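Local coordinates for putative Fe-S biosynthesis protein (Lactobacillus acidophilus, PDB 2QGO) that probably takes part in iron-sulphur cluster biosynthesis, although its precise role is not established, at residues I66-E69 / Q70-I74; I112-G115 / A116-L119. One frame throughout, in Å; residues are numbered along the deposited sequence.

Contact 1: I66-E69 / Q70-I74; sequences IANE and QNVKI
I66 and I74 close the neck of the loop that makes the hairpin connection between strand 64-65 and strand 73-76. The tie is one backbone hydrogen bond, I66 N to I74 O at 3.0 Å, almost straight at the hydrogen (171°). Beside it the two isoleucines touch: I66 CB lies 3.8 Å from I74 CG2, and farther out I66 CD1 meets I74 CG1. With CG1 anti to the backbone N (chi1 177°), I74 turns its CG2 methyl back toward the loop, 3.4 Å from I66 O. Branched aliphatic residues suit both places, because each also packs on L28 of strand 25-30 and so adds to the buried interior. Water 1 sits at the neck too, 2.9 Å from I66 O and 3.0 Å from I74 O. Farther round the loop, the side chain of N68 reaches across to the returning chain, with CG placed between the backbone N and the carbonyl carbon (chi1 60°). Its amide end points into the bend, toward the main chain of Q70-V72, a place for a short polar side chain that can face main-chain groups. There water links the two limbs: water 2 donates to N68 O and accepts from N71 N, both at 2.7 Å, while water 3 accepts from E69 N and donates to Q70 OE1 at 3.0 Å. The other end of the Q70 amide, NE2, is hydrogen-bonded to F8 O of strand 6-8. The direct backbone bond and the apolar pair thus belong to the neck, whereas near the turn water joins main-chain groups to each other and to the Q70 side chain.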
ATOM      1  N   ILE A  66      -3.066   8.655   4.912  1.00 27.60           N
ATOM      2  CA  ILE A  66      -4.251   8.405   4.128  1.00 25.85           C
ATOM      3  C   ILE A  66      -5.302   8.120   5.181  1.00 26.67           C
ATOM      4  O   ILE A  66      -5.219   7.125   5.901  1.00 26.57           O
ATOM      5  CB  ILE A  66      -4.080   7.184   3.200  1.00 24.42           C
ATOM      6  CG1 ILE A  66      -2.937   7.440   2.217  1.00 25.55           C
ATOM      7  CG2 ILE A  66      -5.363   6.941   2.419  1.00 22.37           C
ATOM      8  CD1 ILE A  66      -2.635   6.273   1.281  1.00 23.41           C
ATOM      9  N   ALA A  67      -6.274   9.019   5.285  1.00 26.40           N
ATOM     10  CA  ALA A  67      -7.336   8.882   6.264  1.00 25.25           C
ATOM     11  C   ALA A  67      -8.201   7.651   6.024  1.00 25.01           C
ATOM     12  O   ALA A  67      -8.453   7.262   4.887  1.00 25.42           O
ATOM     13  CB  ALA A  67      -8.197  10.133   6.261  1.00 25.42           C
ATOM     14  N   ASN A  68      -8.630   7.036   7.120  1.00 23.92           N
ATOM     15  CA  ASN A  68      -9.498   5.869   7.098  1.00 24.40           C
ATOM     16  C   ASN A  68     -10.131   5.777   8.476  1.00 25.06           C
ATOM     17  O   ASN A  68      -9.631   6.355   9.435  1.00 24.18           O
ATOM     18  CB  ASN A  68      -8.727   4.574   6.792  1.00 22.95           C
ATOM     19  CG  ASN A  68      -7.634   4.278   7.809  1.00 24.14           C
ATOM     20  OD1 ASN A  68      -6.547   4.853   7.742  1.00 27.00           O
ATOM     21  ND2 ASN A  68      -7.918   3.387   8.758  1.00 21.97           N
ATOM     22  N   GLU A  69     -11.228   5.043   8.571  1.00 26.03           N
ATOM     23  CA  GLU A  69     -11.930   4.894   9.833  1.00 27.21           C
ATOM     24  C   GLU A  69     -11.731   3.490  10.369  1.00 26.30           C
ATOM     25  O   GLU A  69     -12.494   3.023  11.205  1.00 24.85           O
ATOM     26  CB  GLU A  69     -13.414   5.176   9.619  1.00 30.08           C
ATOM     27  CG  GLU A  69     -13.641   6.338   8.661  1.00 37.32           C
ATOM     28  CD  GLU A  69     -14.802   7.219   9.066  1.00 43.03           C
ATOM     29  OE1 GLU A  69     -15.940   6.697   9.148  1.00 46.15           O
ATOM     30  OE2 GLU A  69     -14.578   8.436   9.292  1.00 45.67           O
ATOM     31  N   GLN A  70     -10.684   2.823   9.897  1.00 24.85           N
ATOM     32  CA  GLN A  70     -10.419   1.463  10.329  1.00 23.07           C
ATOM     33  C   GLN A  70      -9.149   1.287  11.160  1.00 23.03           C
ATOM     34  O   GLN A  70      -8.706   0.166  11.408  1.00 21.89           O
ATOM     35  CB  GLN A  70     -10.432   0.549   9.104  1.00 22.37           C
ATOM     36  CG  GLN A  70     -11.838   0.374   8.553  1.00 21.95           C
ATOM     37  CD  GLN A  70     -11.875  -0.202   7.154  1.00 24.19           C
ATOM     38  OE1 GLN A  70     -11.594   0.496   6.176  1.00 24.95           O
ATOM     39  NE2 GLN A  70     -12.224  -1.477   7.049  1.00 20.44           N
ATOM     40  N   ASN A  71      -8.582   2.408  11.598  1.00 21.73           N
ATOM     41  CA  ASN A  71      -7.390   2.401  12.439  1.00 23.53           C
ATOM     42  C   ASN A  71      -6.171   1.810  11.762  1.00 22.59           C
ATOM     43  O   ASN A  71      -5.327   1.207  12.415  1.00 22.32           O
ATOM     44  CB  ASN A  71      -7.672   1.635  13.727  1.00 22.80           C
ATOM     45  CG  ASN A  71      -8.845   2.198  14.473  1.00 22.53           C
ATOM     46  OD1 ASN A  71      -8.772   3.304  15.007  1.00 24.50           O
ATOM     47  ND2 ASN A  71      -9.947   1.457  14.498  1.00 20.93           N
ATOM     48  N   VAL A  72      -6.086   1.984  10.452  1.00 22.94           N
ATOM     49  CA  VAL A  72      -4.955   1.476   9.704  1.00 23.26           C
ATOM     50  C   VAL A  72      -3.931   2.595   9.563  1.00 23.71           C
ATOM     51  O   VAL A  72      -4.268   3.714   9.167  1.00 24.13           O
ATOM     52  CB  VAL A  72      -5.395   0.991   8.303  1.00 23.43           C
ATOM     53  CG1 VAL A  72      -4.186   0.533   7.496  1.00 23.21           C
ATOM     54  CG2 VAL A  72      -6.402  -0.143   8.450  1.00 23.39           C
ATOM     55  N   LYS A  73      -2.684   2.299   9.904  1.00 23.64           N
ATOM     56  CA  LYS A  73      -1.620   3.288   9.790  1.00 24.57           C
ATOM     57  C   LYS A  73      -1.060   3.190   8.374  1.00 23.89           C
ATOM     58  O   LYS A  73      -0.067   2.505   8.138  1.00 23.30           O
ATOM     59  CB  LYS A  73      -0.533   3.003  10.824  1.00 25.42           C
ATOM     60  CG  LYS A  73      -1.056   3.040  12.252  1.00 29.59           C
ATOM     61  CD  LYS A  73      -0.001   2.608  13.249  1.00 33.58           C
ATOM     62  CE  LYS A  73      -0.509   2.766  14.663  1.00 36.80           C
ATOM     63  NZ  LYS A  73       0.503   2.306  15.659  1.00 40.75           N
ATOM     64  N   ILE A  74      -1.727   3.861   7.438  1.00 22.64           N
ATOM     65  CA  ILE A  74      -1.327   3.837   6.035  1.00 23.42           C
ATOM     66  C   ILE A  74      -0.847   5.197   5.553  1.00 24.17           C
ATOM     67  O   ILE A  74      -1.482   6.216   5.800  1.00 26.02           O
ATOM     68  CB  ILE A  74      -2.492   3.315   5.135  1.00 22.99           C
ATOM     69  CG1 ILE A  74      -2.086   3.366   3.658  1.00 22.62           C
ATOM     70  CG2 ILE A  74      -3.769   4.120   5.393  1.00 22.39           C
ATOM     71  CD1 ILE A  74      -3.026   2.603   2.739  1.00 22.69           C
TER
HETATM   72  O   HOH W   1      -3.384   6.682   8.105  1.00 39.07           O
HETATM   73  O   HOH W   2      -8.886   5.121  11.710  1.00 26.01           O
HETATM   74  O   HOH W   3     -12.025   3.458   6.337  1.00 25.28           O

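Contact 2: I112-G115 / A116-L119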
ATOM      1  N   ILE A 112       2.142  -6.903  -2.427  1.00 26.17           N
ATOM      2  CA  ILE A 112       2.487  -6.603  -1.050  1.00 26.40           C
ATOM      3  C   ILE A 112       3.959  -6.937  -0.862  1.00 25.56           C
ATOM      4  O   ILE A 112       4.417  -8.009  -1.256  1.00 24.30           O
ATOM      5  CB  ILE A 112       1.677  -7.448  -0.056  1.00 28.48           C
ATOM      6  CG1 ILE A 112       0.224  -6.959  -0.018  1.00 29.38           C
ATOM      7  CG2 ILE A 112       2.321  -7.374   1.332  1.00 27.88           C
ATOM      8  CD1 ILE A 112      -0.661  -7.829   0.841  1.00 31.70           C
ATOM      9  N   GLY A 113       4.698  -6.018  -0.257  1.00 24.71           N
ATOM     10  CA  GLY A 113       6.104  -6.265  -0.037  1.00 24.57           C
ATOM     11  C   GLY A 113       6.599  -5.873   1.338  1.00 23.48           C
ATOM     12  O   GLY A 113       6.200  -4.846   1.895  1.00 22.74           O
ATOM     13  N   ASN A 114       7.457  -6.726   1.885  1.00 22.77           N
ATOM     14  CA  ASN A 114       8.091  -6.505   3.176  1.00 21.75           C
ATOM     15  C   ASN A 114       9.159  -5.438   2.905  1.00 20.42           C
ATOM     16  O   ASN A 114      10.181  -5.725   2.291  1.00 20.26           O
ATOM     17  CB  ASN A 114       8.760  -7.800   3.643  1.00 21.60           C
ATOM     18  CG  ASN A 114       9.533  -7.629   4.934  1.00 23.03           C
ATOM     19  OD1 ASN A 114      10.088  -6.564   5.207  1.00 22.03           O
ATOM     20  ND2 ASN A 114       9.591  -8.691   5.728  1.00 24.87           N
ATOM     21  N   GLY A 115       8.915  -4.218   3.372  1.00 20.01           N
ATOM     22  CA  GLY A 115       9.843  -3.123   3.141  1.00 21.13           C
ATOM     23  C   GLY A 115      11.289  -3.354   3.546  1.00 22.90           C
ATOM     24  O   GLY A 115      12.217  -3.099   2.773  1.00 21.09           O
ATOM     25  N   ALA A 116      11.484  -3.823   4.772  1.00 23.76           N
ATOM     26  CA  ALA A 116      12.823  -4.079   5.268  1.00 25.34           C
ATOM     27  C   ALA A 116      13.513  -5.088   4.363  1.00 25.29           C
ATOM     28  O   ALA A 116      14.656  -4.888   3.970  1.00 26.69           O
ATOM     29  CB  ALA A 116      12.766  -4.593   6.713  1.00 24.76           C
ATOM     30  N   ALA A 117      12.810  -6.162   4.013  1.00 25.83           N
ATOM     31  CA  ALA A 117      13.390  -7.185   3.152  1.00 26.38           C
ATOM     32  C   ALA A 117      13.829  -6.592   1.814  1.00 27.23           C
ATOM     33  O   ALA A 117      14.914  -6.900   1.317  1.00 26.42           O
ATOM     34  CB  ALA A 117      12.390  -8.321   2.935  1.00 28.30           C
ATOM     35  N   LEU A 118      12.983  -5.744   1.234  1.00 27.04           N
ATOM     36  CA  LEU A 118      13.300  -5.092  -0.036  1.00 27.75           C
ATOM     37  C   LEU A 118      14.605  -4.309   0.057  1.00 27.74           C
ATOM     38  O   LEU A 118      15.502  -4.494  -0.762  1.00 27.99           O
ATOM     39  CB  LEU A 118      12.166  -4.145  -0.446  1.00 27.94           C
ATOM     40  CG  LEU A 118      10.933  -4.844  -1.026  1.00 29.55           C
ATOM     41  CD1 LEU A 118       9.767  -3.871  -1.097  1.00 28.90           C
ATOM     42  CD2 LEU A 118      11.271  -5.403  -2.412  1.00 28.36           C
ATOM     43  N   LEU A 119      14.704  -3.440   1.060  1.00 27.42           N
ATOM     44  CA  LEU A 119      15.902  -2.626   1.263  1.00 29.08           C
ATOM     45  C   LEU A 119      17.157  -3.482   1.496  1.00 29.45           C
ATOM     46  O   LEU A 119      18.222  -3.200   0.943  1.00 29.92           O
ATOM     47  CB  LEU A 119      15.705  -1.680   2.453  1.00 28.67           C
ATOM     48  CG  LEU A 119      14.446  -0.805   2.436  1.00 32.18           C
ATOM     49  CD1 LEU A 119      14.455   0.119   3.640  1.00 30.38           C
ATOM     50  CD2 LEU A 119      14.377  -0.002   1.135  1.00 32.77           C
TER
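G113 leads strand 104-114 toward an N-capped helix, and its carbonyl carbon comes 4.5 Å from CD1 of L118 in the first turn. Glycine suits this position: a beta carbon here would point at the helix and come tightly against that methyl. N114 follows as the N-cap. With its CG swung anti to the backbone N (chi1 176°), its side chain brings OD1 to the start of the helix, where it accepts from A117 N at 3.0 Å. The N-H points nearly straight at the oxygen (173°), but the donor stands above the amide plane, 63° out of it. The CB methyl of A117 rests 3.6 Å from N114 CG, and alanine is small enough to sit against the cap. Replacing N114 by an alanine would probably leave A117 N without its capping acceptor and weaken the start of the helix. The main chain of N114 contributes too: its O takes the N-H of L118 at 3.0 Å, the first helical bond after the strand. L118 touches I53 of strand 50-55 and Y37 of a loop, so a leucine here packs the first turn against both. G115, the first helical residue, accepts from L119 N through its O, again at 3.0 Å. The branch point of L119 comes close to the same oxygen, CG lying 3.2 Å from G115 O.

In the fold
Contacts 1 and 2 follow one another along the chain and do not touch: their centres are about 20 Å apart and their nearest atoms about 10 Å. Both reach the same mixed sheet, and the centre of each contact is about 12 Å from the centre of the chain. Contact 1 is the hairpin connection between 64-65 and 73-76; A67 there pairs with L4 and I6, so the loop bridges the two outermost strands, 64-65 and 6-8. Contact 2 lies at the end of strand 104-114, which pairs with 50-55. Strand 25-30, beside 73-76, neighbours 50-55 and connects the regions. One contact turns the chain back into the sheet, the other leads it out into helix 115-125.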